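Long-range contacts in beta-lactamase (Klebsiella pneumoniae, PDB 6M5H), which probably hydrolyses beta-lactam antibiotics to substituted beta-amino acids, as a class C enzyme linked to antibiotic resistance: residues N9-K14 and K44-N49; N64-V69 and H192-V197. The protein carries 1 engineered substitution. All coordinates share one frame; numbering follows the deposited sequence.

Contact 1. Residues N9-K14 and K44-N49; sequences NIDESK and KNYIYN
Y48 and Y46 reach from strand 44-50 of the antiparallel sheet to the first turn of helix 11-30, which in this class C beta-lactamase fold packs over one face of the sheet at this outermost strand; N45 and I47 turn to helix 234-244 on the other. A direct hydrogen bond runs from Y48 OH to E12 O at 2.8 Å; the donor lies in the carbonyl plane on a lone pair, with a C=O...O angle of 122°. Beside it the Y46 ring turns its edge to E12, whose CB lies 3.7 Å from Y46 CD2, near the ring plane. E12 CG sits between its backbone N and carbonyl carbon (chi1 74°), and the carboxylate leads away from the strand. D11 works at the phenol end: its CB is 3.1 Å from Y46 OH, and its carboxylate stands almost perpendicular to the ring (86°). K44 NZ comes within 4.1 Å of D11 OD2, too far for a salt bridge, though the charges probably attract. Further out, I15 touches the side chains of both tyrosines, while backbone bonds to V39 and V37 fix Y46 and Y48 in the sheet. A water joins the two segments, donating to D11 OD2 at 2.5 Å and lying 2.8 Å from Y46 OH.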
loop_
_atom_site.group_PDB
_atom_site.type_symbol
_atom_site.label_atom_id
_atom_site.label_comp_id
_atom_site.label_asym_id
_atom_site.label_seq_id
_atom_site.Cartn_x
_atom_site.Cartn_y
_atom_site.Cartn_z
ATOM N N ASN A 9 -6.221 11.162 31.837
ATOM C CA ASN A 9 -5.677 9.851 32.190
ATOM C C ASN A 9 -6.333 8.693 31.452
ATOM O O ASN A 9 -6.111 7.544 31.833
ATOM C CB ASN A 9 -5.651 9.596 33.702
ATOM C CG ASN A 9 -5.110 10.773 34.454
ATOM O OD1 ASN A 9 -5.812 11.361 35.281
ATOM N ND2 ASN A 9 -3.890 11.165 34.127
ATOM N N ILE A 10 -7.122 8.962 30.416
ATOM C CA ILE A 10 -7.797 7.926 29.643
ATOM C C ILE A 10 -7.124 7.840 28.278
ATOM O O ILE A 10 -6.919 8.867 27.603
ATOM C CB ILE A 10 -9.288 8.257 29.502
ATOM C CG1 ILE A 10 -9.954 8.210 30.882
ATOM C CG2 ILE A 10 -10.001 7.315 28.533
ATOM C CD1 ILE A 10 -9.750 6.886 31.609
ATOM N N ASP A 11 -6.801 6.603 27.865
ATOM C CA ASP A 11 -6.046 6.366 26.633
ATOM C C ASP A 11 -6.575 7.184 25.463
ATOM O O ASP A 11 -5.817 7.876 24.777
ATOM C CB ASP A 11 -6.177 4.897 26.236
ATOM C CG ASP A 11 -5.586 3.937 27.258
ATOM O OD1 ASP A 11 -4.579 4.272 27.932
ATOM O OD2 ASP A 11 -6.139 2.816 27.345
ATOM N N GLU A 12 -7.873 7.055 25.172
ATOM C CA GLU A 12 -8.352 7.646 23.925
ATOM C C GLU A 12 -8.251 9.170 23.944
ATOM O O GLU A 12 -8.075 9.781 22.885
ATOM C CB GLU A 12 -9.751 7.151 23.594
ATOM C CG GLU A 12 -10.859 7.733 24.422
ATOM C CD GLU A 12 -12.203 7.516 23.740
ATOM O OE1 GLU A 12 -12.508 6.361 23.364
ATOM O OE2 GLU A 12 -12.942 8.504 23.537
ATOM N N SER A 13 -8.347 9.800 25.127
ATOM C CA SER A 13 -8.221 11.261 25.219
ATOM C C SER A 13 -6.779 11.739 25.101
ATOM O O SER A 13 -6.494 12.763 24.450
ATOM C CB SER A 13 -8.815 11.759 26.538
ATOM O OG SER A 13 -10.215 11.522 26.572
ATOM N N LYS A 14 -5.844 11.026 25.724
ATOM C CA LYS A 14 -4.439 11.367 25.580
ATOM C C LYS A 14 -4.008 11.293 24.117
ATOM O O LYS A 14 -3.347 12.198 23.605
ATOM C CB LYS A 14 -3.608 10.390 26.419
ATOM C CG LYS A 14 -3.809 10.593 27.925
ATOM C CD LYS A 14 -3.544 9.324 28.729
ATOM C CE LYS A 14 -2.117 8.858 28.537
ATOM N NZ LYS A 14 -1.778 7.640 29.338
ATOM N N LYS A 44 -4.869 -2.013 21.571
ATOM C CA LYS A 44 -6.091 -1.231 21.562
ATOM C C LYS A 44 -6.085 -0.278 20.376
ATOM O O LYS A 44 -5.023 0.188 19.936
ATOM C CB LYS A 44 -6.252 -0.497 22.884
ATOM C CG LYS A 44 -6.286 -1.457 24.104
ATOM C CD LYS A 44 -6.632 -0.765 25.406
ATOM C CE LYS A 44 -6.755 -1.770 26.540
ATOM N NZ LYS A 44 -7.197 -1.114 27.811
ATOM N N ASN A 45 -7.276 0.031 19.905
ATOM C CA ASN A 45 -7.476 0.730 18.643
ATOM C C ASN A 45 -8.241 2.022 18.859
ATOM O O ASN A 45 -9.145 2.085 19.713
ATOM C CB ASN A 45 -8.192 -0.162 17.644
ATOM C CG ASN A 45 -7.385 -1.375 17.318
ATOM O OD1 ASN A 45 -6.152 -1.325 17.296
ATOM N ND2 ASN A 45 -8.053 -2.489 17.065
ATOM N N TYR A 46 -7.868 3.060 18.107
ATOM C CA TYR A 46 -8.390 4.405 18.266
ATOM C C TYR A 46 -8.631 4.979 16.880
ATOM O O TYR A 46 -7.722 4.944 16.038
ATOM C CB TYR A 46 -7.384 5.264 19.038
ATOM C CG TYR A 46 -6.968 4.632 20.337
ATOM C CD1 TYR A 46 -5.885 3.745 20.408
ATOM C CD2 TYR A 46 -7.699 4.876 21.498
ATOM C CE1 TYR A 46 -5.533 3.124 21.613
ATOM C CE2 TYR A 46 -7.357 4.268 22.710
ATOM C CZ TYR A 46 -6.278 3.418 22.758
ATOM O OH TYR A 46 -5.992 2.802 23.961
ATOM N N ILE A 47 -9.843 5.449 16.612
ATOM C CA ILE A 47 -10.200 5.986 15.303
ATOM C C ILE A 47 -10.686 7.408 15.486
ATOM O O ILE A 47 -11.627 7.639 16.256
ATOM C CB ILE A 47 -11.330 5.182 14.615
ATOM C CG1 ILE A 47 -11.138 3.655 14.637
ATOM C CG2 ILE A 47 -11.608 5.765 13.222
ATOM C CD1 ILE A 47 -9.953 3.167 13.904
ATOM N N TYR A 48 -10.099 8.347 14.776
ATOM C CA TYR A 48 -10.464 9.758 14.859
ATOM C C TYR A 48 -10.853 10.251 13.473
ATOM O O TYR A 48 -10.074 10.119 12.514
ATOM C CB TYR A 48 -9.283 10.563 15.416
ATOM C CG TYR A 48 -8.831 10.021 16.753
ATOM C CD1 TYR A 48 -9.604 10.196 17.889
ATOM C CD2 TYR A 48 -7.679 9.294 16.872
ATOM C CE1 TYR A 48 -9.203 9.672 19.119
ATOM C CE2 TYR A 48 -7.269 8.777 18.097
ATOM C CZ TYR A 48 -8.044 8.966 19.199
ATOM O OH TYR A 48 -7.628 8.446 20.431
ATOM N N ASN A 49 -12.059 10.804 13.372
ATOM C CA ASN A 49 -12.589 11.294 12.118
ATOM C C ASN A 49 -12.688 12.803 12.143
ATOM O O ASN A 49 -13.064 13.382 13.176
ATOM C CB ASN A 49 -13.950 10.675 11.856
ATOM C CG ASN A 49 -13.864 9.170 11.774
ATOM O OD1 ASN A 49 -12.935 8.623 11.178
ATOM N ND2 ASN A 49 -14.808 8.483 12.400
HETATM O O HOH W 1 -8.085 2.469 25.848
#

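Contact 2. Residues N64-V69 and H192-V197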
loop_
_atom_site.group_PDB
_atom_site.type_symbol
_atom_site.label_atom_id
_atom_site.label_comp_id
_atom_site.label_asym_id
_atom_site.label_seq_id
_atom_site.Cartn_x
_atom_site.Cartn_y
_atom_site.Cartn_z
ATOM N N ASN A 64 -17.514 4.695 8.642
ATOM C CA ASN A 64 -17.716 3.952 7.402
ATOM C C ASN A 64 -17.141 4.622 6.175
ATOM O O ASN A 64 -17.269 4.064 5.092
ATOM C CB ASN A 64 -19.204 3.677 7.176
ATOM C CG ASN A 64 -19.768 2.784 8.222
ATOM O OD1 ASN A 64 -19.110 1.855 8.670
ATOM N ND2 ASN A 64 -21.010 3.041 8.611
ATOM N N THR A 65 -16.538 5.805 6.303
ATOM C CA THR A 65 -16.075 6.515 5.111
ATOM C C THR A 65 -14.971 5.756 4.387
ATOM O O THR A 65 -13.984 5.349 5.001
ATOM C CB THR A 65 -15.588 7.919 5.470
ATOM O OG1 THR A 65 -16.659 8.625 6.111
ATOM C CG2 THR A 65 -15.130 8.690 4.237
ATOM N N LEU A 66 -15.149 5.589 3.090
ATOM C CA LEU A 66 -14.180 4.952 2.212
ATOM C C LEU A 66 -13.330 6.020 1.550
ATOM O O LEU A 66 -13.849 6.998 0.982
ATOM C CB LEU A 66 -14.901 4.145 1.131
ATOM C CG LEU A 66 -15.762 2.983 1.641
ATOM C CD1 LEU A 66 -16.746 2.505 0.588
ATOM C CD2 LEU A 66 -14.923 1.852 2.136
ATOM N N PHE A 67 -12.014 5.799 1.579
ATOM C CA PHE A 67 -11.060 6.660 0.907
ATOM C C PHE A 67 -10.300 5.828 -0.123
ATOM O O PHE A 67 -10.039 4.635 0.088
ATOM C CB PHE A 67 -10.000 7.183 1.912
ATOM C CG PHE A 67 -10.552 8.104 2.970
ATOM C CD1 PHE A 67 -11.155 7.612 4.120
ATOM C CD2 PHE A 67 -10.387 9.476 2.827
ATOM C CE1 PHE A 67 -11.618 8.483 5.110
ATOM C CE2 PHE A 67 -10.849 10.349 3.812
ATOM C CZ PHE A 67 -11.457 9.853 4.955
ATOM N N GLU A 68 -9.902 6.466 -1.218
ATOM C CA GLU A 68 -8.926 5.864 -2.111
ATOM C C GLU A 68 -7.560 5.895 -1.450
ATOM O O GLU A 68 -7.196 6.883 -0.807
ATOM C CB GLU A 68 -8.875 6.641 -3.421
ATOM C CG GLU A 68 -10.187 6.616 -4.179
ATOM C CD GLU A 68 -10.252 7.552 -5.364
ATOM O OE1 GLU A 68 -9.255 8.186 -5.729
ATOM O OE2 GLU A 68 -11.375 7.652 -5.926
ATOM N N VAL A 69 -6.787 4.821 -1.633
ATOM C CA VAL A 69 -5.491 4.735 -0.989
ATOM C C VAL A 69 -4.342 4.532 -1.963
ATOM O O VAL A 69 -3.196 4.365 -1.528
ATOM C CB VAL A 69 -5.485 3.694 0.144
ATOM C CG1 VAL A 69 -6.506 4.074 1.218
ATOM C CG2 VAL A 69 -5.755 2.271 -0.393
ATOM N N HIS A 192 -15.023 -3.860 4.631
ATOM C CA HIS A 192 -15.292 -2.543 4.080
ATOM C C HIS A 192 -14.125 -2.095 3.227
ATOM O O HIS A 192 -13.744 -0.924 3.229
ATOM C CB HIS A 192 -15.525 -1.510 5.180
ATOM C CG HIS A 192 -16.750 -1.746 6.002
ATOM N ND1 HIS A 192 -17.785 -0.837 6.040
ATOM C CD2 HIS A 192 -17.084 -2.755 6.841
ATOM C CE1 HIS A 192 -18.719 -1.295 6.855
ATOM N NE2 HIS A 192 -18.314 -2.445 7.363
ATOM N N SER A 193 -13.564 -3.032 2.467
ATOM C CA SER A 193 -12.454 -2.752 1.564
ATOM C C SER A 193 -12.807 -3.323 0.203
ATOM O O SER A 193 -13.286 -4.465 0.130
ATOM C CB SER A 193 -11.201 -3.441 2.093
ATOM O OG SER A 193 -10.820 -2.939 3.360
ATOM N N TYR A 194 -12.584 -2.549 -0.853
ATOM C CA TYR A 194 -13.101 -2.916 -2.153
ATOM C C TYR A 194 -12.151 -2.467 -3.245
ATOM O O TYR A 194 -11.496 -1.430 -3.124
ATOM C CB TYR A 194 -14.414 -2.182 -2.433
ATOM C CG TYR A 194 -15.418 -2.309 -1.329
ATOM C CD1 TYR A 194 -16.213 -3.437 -1.237
ATOM C CD2 TYR A 194 -15.583 -1.312 -0.374
ATOM C CE1 TYR A 194 -17.146 -3.579 -0.220
ATOM C CE2 TYR A 194 -16.535 -1.449 0.655
ATOM C CZ TYR A 194 -17.301 -2.576 0.715
ATOM O OH TYR A 194 -18.227 -2.678 1.745
ATOM N N LEU A 195 -12.170 -3.204 -4.352
ATOM C CA LEU A 195 -11.693 -2.684 -5.621
ATOM C C LEU A 195 -12.788 -1.985 -6.399
ATOM O O LEU A 195 -12.520 -1.003 -7.102
ATOM C CB LEU A 195 -11.137 -3.824 -6.477
ATOM C CG LEU A 195 -9.877 -4.499 -5.930
ATOM C CD1 LEU A 195 -9.559 -5.780 -6.683
ATOM C CD2 LEU A 195 -8.710 -3.535 -5.958
ATOM N N LYS A 196 -14.037 -2.440 -6.254
ATOM C CA LYS A 196 -15.197 -1.748 -6.808
ATOM C C LYS A 196 -16.214 -1.546 -5.696
ATOM O O LYS A 196 -16.683 -2.513 -5.097
ATOM C CB LYS A 196 -15.830 -2.526 -7.950
ATOM C CG LYS A 196 -16.966 -1.734 -8.559
ATOM C CD LYS A 196 -17.372 -2.185 -9.955
ATOM C CE LYS A 196 -18.579 -1.372 -10.433
ATOM N NZ LYS A 196 -18.997 -1.726 -11.821
ATOM N N VAL A 197 -16.497 -0.291 -5.402
ATOM C CA VAL A 197 -17.393 0.036 -4.290
ATOM C C VAL A 197 -18.824 -0.357 -4.640
ATOM O O VAL A 197 -19.324 0.049 -5.710
ATOM C CB VAL A 197 -17.296 1.519 -3.948
ATOM C CG1 VAL A 197 -18.283 1.842 -2.873
ATOM C CG2 VAL A 197 -15.875 1.860 -3.460
HETATM O O HOH W 2 -17.770 1.380 4.552
#
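L66 points its isobutyl group across to segment 192-197, and its two methyls divide the work. CD1 meets V197 tip to tip, 3.8 Å from V197 CG1. That methyl of V197 is anti to its own backbone N (chi1 176°), with CG2 slightly farther from L66. CD2 goes to the backbone instead, lying 3.2 Å from H192 O, a close approach of a methyl to a carbonyl oxygen that is no conventional hydrogen bond.

Y194 crosses the leucine at about a right angle. L66 CD2 lies in the plane of its ring, at the edge, whereas CD1 approaches obliquely, 4.0 Å from Y194 CE2. Both methyls gather beside the CD2-CE2 bond of the tyrosine ring and are not stacked over it.

At the other end the N64 amide and the H192 imidazole are nearly parallel, their planes 9° apart, but they do not overlap as a stack: N64 OD1 approaches the ring obliquely, 3.7 Å from H192 CE1. A water makes the polar link, donating to N64 O at 2.8 Å and sitting 2.7 Å from H192 ND1 in the imidazole plane. It joins a main chain to a side chain, and no direct hydrogen bond connects the two segments.

The absence of such a bond fits the topology. In the small antiparallel sheet, strand 231-232 lies between strands 67-68 and 193-194: F67 pairs through its backbone with T232, and Y194 with K231. The backbone of L66 is hydrogen-bonded to N204 and A206, while helix 176-187 supports the far segment, with E181 touching Y194 and accepting hydrogen bonds from the backbone N atoms of L195 and K196.

Overall arrangement
The two contacts follow one another along the chain, their centres 23 Å apart and their nearest atoms about 6 Å apart, without touching. Contact 1 is partly buried, with two buried tyrosines, though its centre lies 24 Å from the chain centre; contact 2, at 13 Å, is a surface contact whose one buried participant is L66. They share no helix or strand: one joins a helix to the outermost strand of the large sheet, the other joins regions at the outer strands of the small sheet. Buried areas are similar, 205 and 210 Å², but contact 1 has a direct hydrogen bond and nearby opposite charges, whereas contact 2 relies on apolar packing. Each includes a water bridge.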